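Local coordinates for protein catechol 2,3-dioxygenase (Rhodococcus sp., PDB 2WL9) that probably cleaves the ring of catechols next to the two hydroxyls with molecular oxygen, as a type I extradiol dioxygenase carrying one bound iron, at residues C[8-13]-C[63-68]; C[100-105]-C[117-122]. One frame throughout, in Å; residues are numbered along the deposited sequence.

From the N terminus, strand 6-14 comes first and waits for strand 61-68, which returns antiparallel to it some fifty residues later; contact 1 closes that long loop. Contact 2 opens only afterwards, closing a much shorter loop within the hairpin of strands 104-109 and 115-120, so the two stand in series, neither nested nor crossed. They meet in one sheet, because strand 115-120 runs beside 61-68, where Glu-117 N lies 2.7 Å from Ile-65 O. Side chains join them too: Tyr-9 OH sits 2.6 Å from Glu-117 OE1, a probable hydrogen bond, and Arg-100 packs on Tyr-64. Together they tie strand 6-14, in the middle of the sheet, through 61-68 to the hairpin 104-109/115-120.

Contact 1 (C[8-13]-C[63-68]); sequences GYLGLS and AYIGWR
Tyr-64 reaches across Gly-11, and its side chain is worth tracing. CB rises from the strand, and CG sits between the backbone N and the carbonyl carbon (chi1 49°), which swings the ring over the neighbouring strand. CD1 lies between Gly-11 N and the rim of Tyr-9, whose CE2 is 3.7 Å away, with the ring planes at 86° and neither ring over the other's face. CE1 and CZ come closest to Gly-11 CA, with CG, CD2 and CE2 more distant from it; this CA stands 3.6 Å from the ring centroid in a CH-pi contact. The OH at the tip bonds to His-55 NE2. Tyr-9 mirrors this, laying its ring over Gly-66 CA, with the centroid 3.8 Å off, while its own OH goes to Glu-117.

These are antiparallel neighbours in the N-terminal sheet of a vicinal oxygen chelate fold, and each end of the pairing carries a classic beta bulge. Gly-66 O takes both Gly-8 N (2.8 Å) and Tyr-9 N; Gly-11 O takes Ala-63 N (2.7 Å) and Tyr-64 N from the same face of its plane. Away from the tyrosines, Leu-10 CD2 touches Ile-65 CG1 at 4.0 Å, the two side chains lying side by side, and both pack on Ile-150 of strand 149-152.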
# COMPACT_ATOMS: atom_id res chain seq x y z
N GLY C 8 -28.31 -6.63 15.96
CA GLY C 8 -28.16 -5.31 16.56
C GLY C 8 -28.20 -5.31 18.08
O GLY C 8 -27.33 -4.70 18.72
N TYR C 9 -29.20 -5.96 18.64
CA TYR C 9 -29.39 -6.00 20.10
C TYR C 9 -30.06 -7.27 20.59
O TYR C 9 -30.61 -8.05 19.80
CB TYR C 9 -30.15 -4.76 20.61
CG TYR C 9 -31.56 -4.57 20.06
CD1 TYR C 9 -31.83 -3.53 19.17
CD2 TYR C 9 -32.61 -5.40 20.44
CE1 TYR C 9 -33.11 -3.32 18.67
CE2 TYR C 9 -33.91 -5.21 19.94
CZ TYR C 9 -34.14 -4.17 19.06
OH TYR C 9 -35.40 -3.96 18.55
N LEU C 10 -29.98 -7.48 21.90
CA LEU C 10 -30.71 -8.53 22.59
C LEU C 10 -31.40 -7.92 23.81
O LEU C 10 -30.81 -7.11 24.52
CB LEU C 10 -29.77 -9.63 23.07
CG LEU C 10 -29.06 -10.53 22.07
CD1 LEU C 10 -28.04 -11.38 22.80
CD2 LEU C 10 -30.07 -11.42 21.33
N GLY C 11 -32.65 -8.30 24.02
CA GLY C 11 -33.34 -8.02 25.27
C GLY C 11 -33.30 -9.29 26.09
O GLY C 11 -33.56 -10.38 25.57
N LEU C 12 -32.96 -9.15 27.36
CA LEU C 12 -32.82 -10.27 28.27
C LEU C 12 -33.71 -10.08 29.49
O LEU C 12 -33.86 -8.96 29.98
CB LEU C 12 -31.36 -10.39 28.72
CG LEU C 12 -30.31 -11.28 28.03
CD1 LEU C 12 -30.43 -11.39 26.51
CD2 LEU C 12 -28.89 -10.85 28.44
N SER C 13 -34.30 -11.18 29.97
CA SER C 13 -35.01 -11.20 31.25
C SER C 13 -34.05 -11.72 32.29
O SER C 13 -33.49 -12.80 32.12
CB SER C 13 -36.22 -12.13 31.17
OG SER C 13 -37.21 -11.64 30.29
N ALA C 63 -35.35 -12.40 26.06
CA ALA C 63 -36.65 -11.72 25.91
C ALA C 63 -36.97 -11.38 24.44
O ALA C 63 -38.11 -11.58 23.99
CB ALA C 63 -36.70 -10.45 26.78
N TYR C 64 -35.98 -10.87 23.71
CA TYR C 64 -36.13 -10.58 22.27
C TYR C 64 -34.81 -10.44 21.52
O TYR C 64 -33.78 -10.08 22.10
CB TYR C 64 -37.02 -9.35 22.03
CG TYR C 64 -36.67 -8.13 22.86
CD1 TYR C 64 -35.67 -7.24 22.45
CD2 TYR C 64 -37.35 -7.86 24.04
CE1 TYR C 64 -35.36 -6.11 23.22
CE2 TYR C 64 -37.05 -6.76 24.81
CZ TYR C 64 -36.06 -5.88 24.40
OH TYR C 64 -35.79 -4.80 25.19
N ILE C 65 -34.86 -10.71 20.22
CA ILE C 65 -33.70 -10.60 19.34
C ILE C 65 -33.91 -9.47 18.32
O ILE C 65 -34.88 -9.50 17.58
CB ILE C 65 -33.46 -11.92 18.58
CG1 ILE C 65 -33.21 -13.07 19.55
CG2 ILE C 65 -32.30 -11.78 17.59
CD1 ILE C 65 -33.56 -14.45 18.97
N GLY C 66 -33.01 -8.50 18.28
CA GLY C 66 -33.15 -7.40 17.33
C GLY C 66 -32.19 -7.49 16.15
O GLY C 66 -30.98 -7.44 16.33
N TRP C 67 -32.75 -7.63 14.94
CA TRP C 67 -31.96 -7.65 13.70
C TRP C 67 -32.05 -6.32 12.97
O TRP C 67 -33.15 -5.81 12.74
CB TRP C 67 -32.44 -8.75 12.75
CG TRP C 67 -32.36 -10.12 13.33
CD1 TRP C 67 -33.37 -10.82 13.92
CD2 TRP C 67 -31.21 -10.97 13.36
NE1 TRP C 67 -32.91 -12.05 14.34
CE2 TRP C 67 -31.59 -12.17 14.01
CE3 TRP C 67 -29.88 -10.82 12.92
CZ2 TRP C 67 -30.70 -13.22 14.21
CZ3 TRP C 67 -29.00 -11.87 13.13
CH2 TRP C 67 -29.41 -13.05 13.77
N ARG C 68 -30.91 -5.78 12.56
CA ARG C 68 -30.86 -4.48 11.91
C ARG C 68 -31.01 -4.53 10.38
O ARG C 68 -30.48 -5.42 9.72
CB ARG C 68 -29.56 -3.77 12.27
CG ARG C 68 -29.49 -2.31 11.87
CD ARG C 68 -28.05 -1.82 11.95
NE ARG C 68 -27.95 -0.36 11.84
CZ ARG C 68 -26.80 0.31 11.84
NH1 ARG C 68 -25.65 -0.33 11.95
NH2 ARG C 68 -26.81 1.64 11.74

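Contact 2 (C[100-105]-C[117-122]); sequences RRVLGL and EIFYGP
Gly-104 pairs with Tyr-120 in the beta hairpin of strands 104-109 and 115-120, and the contact extends backward to the end of helix 94-100, where a Schellman motif turns the chain at Arg-101. Arg-100 bends at chi2 (-70°) and meets Glu-117 side-on: NE goes to OE1 at 2.8 Å and NH2 to OE2 at 2.8 Å, each oxygen using its syn lone pair. The guanidinium and carboxylate planes are 9° apart, so the pair is held nearly flat. OE1 has a second partner in Tyr-9 of strand 6-14, while the guanidinium leans on the Tyr-64 ring of strand 61-68 as a cation-pi pair.

Further along, Val-102 CG1 presses on Phe-119 CD1 at 3.3 Å, the two side chains crossing at about a right angle. Phe-119 in turn stacks on Tyr-9. On the other face of the sheet, Tyr-120 turns its ring over Gly-104, whose N stands 3.7 Å above the ring plane toward the rim; Leu-103 CB lies 3.4 Å from Tyr-120 CE1. Between the backbones, Tyr-120 O accepts Leu-103 N at 3.1 Å and, weakly, Gly-104 N, while Tyr-120 N bonds to Gly-104 O. The second subunit approaches here: His-277 of that chain bonds to Gly-121 O and packs on Leu-103. Leu-103 and Gly-104 both face Tyr-120, a classic beta bulge in the antiparallel pairing, here at the open end of the hairpin.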
# COMPACT_ATOMS: atom_id res chain seq x y z
N ARG C 100 -37.25 0.76 22.33
CA ARG C 100 -36.08 0.01 21.88
C ARG C 100 -34.88 0.90 21.51
O ARG C 100 -33.79 0.40 21.21
CB ARG C 100 -36.45 -0.88 20.68
CG ARG C 100 -37.51 -1.95 20.98
CD ARG C 100 -36.98 -3.07 21.88
NE ARG C 100 -37.95 -4.16 21.93
CZ ARG C 100 -38.81 -4.38 22.93
NH1 ARG C 100 -38.83 -3.60 24.00
NH2 ARG C 100 -39.65 -5.40 22.84
N ARG C 101 -35.09 2.22 21.55
CA ARG C 101 -34.12 3.24 21.09
C ARG C 101 -33.76 3.08 19.61
O ARG C 101 -32.57 3.06 19.24
CB ARG C 101 -32.85 3.29 21.96
CG ARG C 101 -33.06 3.22 23.45
CD ARG C 101 -33.95 4.34 23.97
NE ARG C 101 -34.01 4.28 25.42
CZ ARG C 101 -33.16 4.90 26.22
NH1 ARG C 101 -32.18 5.65 25.72
NH2 ARG C 101 -33.28 4.77 27.54
N VAL C 102 -34.79 2.97 18.78
CA VAL C 102 -34.63 2.84 17.33
C VAL C 102 -35.61 3.78 16.63
O VAL C 102 -36.48 4.37 17.27
CB VAL C 102 -34.85 1.38 16.83
CG1 VAL C 102 -33.82 0.43 17.44
CG2 VAL C 102 -36.29 0.89 17.10
N LEU C 103 -35.47 3.91 15.32
CA LEU C 103 -36.37 4.77 14.55
C LEU C 103 -37.62 4.07 14.04
O LEU C 103 -38.69 4.69 13.98
CB LEU C 103 -35.63 5.39 13.37
CG LEU C 103 -34.55 6.43 13.66
CD1 LEU C 103 -33.97 6.87 12.32
CD2 LEU C 103 -35.09 7.63 14.44
N GLY C 104 -37.47 2.81 13.66
CA GLY C 104 -38.58 2.02 13.14
C GLY C 104 -38.37 0.57 13.48
O GLY C 104 -37.23 0.11 13.60
N LEU C 105 -39.47 -0.17 13.60
CA LEU C 105 -39.46 -1.49 14.20
C LEU C 105 -40.62 -2.35 13.70
O LEU C 105 -41.72 -1.86 13.42
CB LEU C 105 -39.50 -1.32 15.73
CG LEU C 105 -39.61 -2.46 16.75
CD1 LEU C 105 -38.30 -3.18 16.90
CD2 LEU C 105 -40.01 -1.86 18.09
N GLU C 117 -37.23 -9.21 16.37
CA GLU C 117 -37.51 -7.83 15.96
C GLU C 117 -36.62 -7.41 14.81
O GLU C 117 -35.46 -7.82 14.73
CB GLU C 117 -37.35 -6.87 17.14
CG GLU C 117 -38.03 -7.37 18.42
CD GLU C 117 -38.17 -6.31 19.50
OE1 GLU C 117 -37.41 -5.32 19.47
OE2 GLU C 117 -39.05 -6.46 20.37
N ILE C 118 -37.17 -6.62 13.90
CA ILE C 118 -36.40 -6.06 12.78
C ILE C 118 -36.54 -4.53 12.77
O ILE C 118 -37.64 -3.99 12.77
CB ILE C 118 -36.80 -6.68 11.42
CG1 ILE C 118 -36.81 -8.21 11.49
CG2 ILE C 118 -35.81 -6.24 10.34
CD1 ILE C 118 -37.80 -8.86 10.56
N PHE C 119 -35.39 -3.85 12.77
CA PHE C 119 -35.37 -2.42 13.05
C PHE C 119 -34.32 -1.70 12.22
O PHE C 119 -33.40 -2.32 11.67
CB PHE C 119 -35.04 -2.20 14.53
CG PHE C 119 -33.58 -2.41 14.87
CD1 PHE C 119 -32.70 -1.33 14.91
CD2 PHE C 119 -33.09 -3.68 15.15
CE1 PHE C 119 -31.35 -1.51 15.24
CE2 PHE C 119 -31.74 -3.88 15.47
CZ PHE C 119 -30.87 -2.79 15.52
N TYR C 120 -34.45 -0.38 12.15
CA TYR C 120 -33.43 0.51 11.59
C TYR C 120 -33.24 1.73 12.49
O TYR C 120 -34.12 2.07 13.28
CB TYR C 120 -33.80 0.96 10.16
CG TYR C 120 -34.91 2.00 10.11
CD1 TYR C 120 -34.63 3.37 10.17
CD2 TYR C 120 -36.25 1.60 10.02
CE1 TYR C 120 -35.64 4.31 10.14
CE2 TYR C 120 -37.27 2.55 10.00
CZ TYR C 120 -36.96 3.90 10.06
OH TYR C 120 -37.96 4.83 10.03
N GLY C 121 -32.10 2.40 12.35
CA GLY C 121 -31.82 3.64 13.07
C GLY C 121 -31.59 3.49 14.57
O GLY C 121 -32.36 4.03 15.37
N PRO C 122 -30.52 2.77 14.96
CA PRO C 122 -30.20 2.72 16.39
C PRO C 122 -29.80 4.09 16.90
O PRO C 122 -29.23 4.89 16.15
CB PRO C 122 -28.97 1.80 16.43
CG PRO C 122 -28.35 1.96 15.08
CD PRO C 122 -29.52 2.05 14.15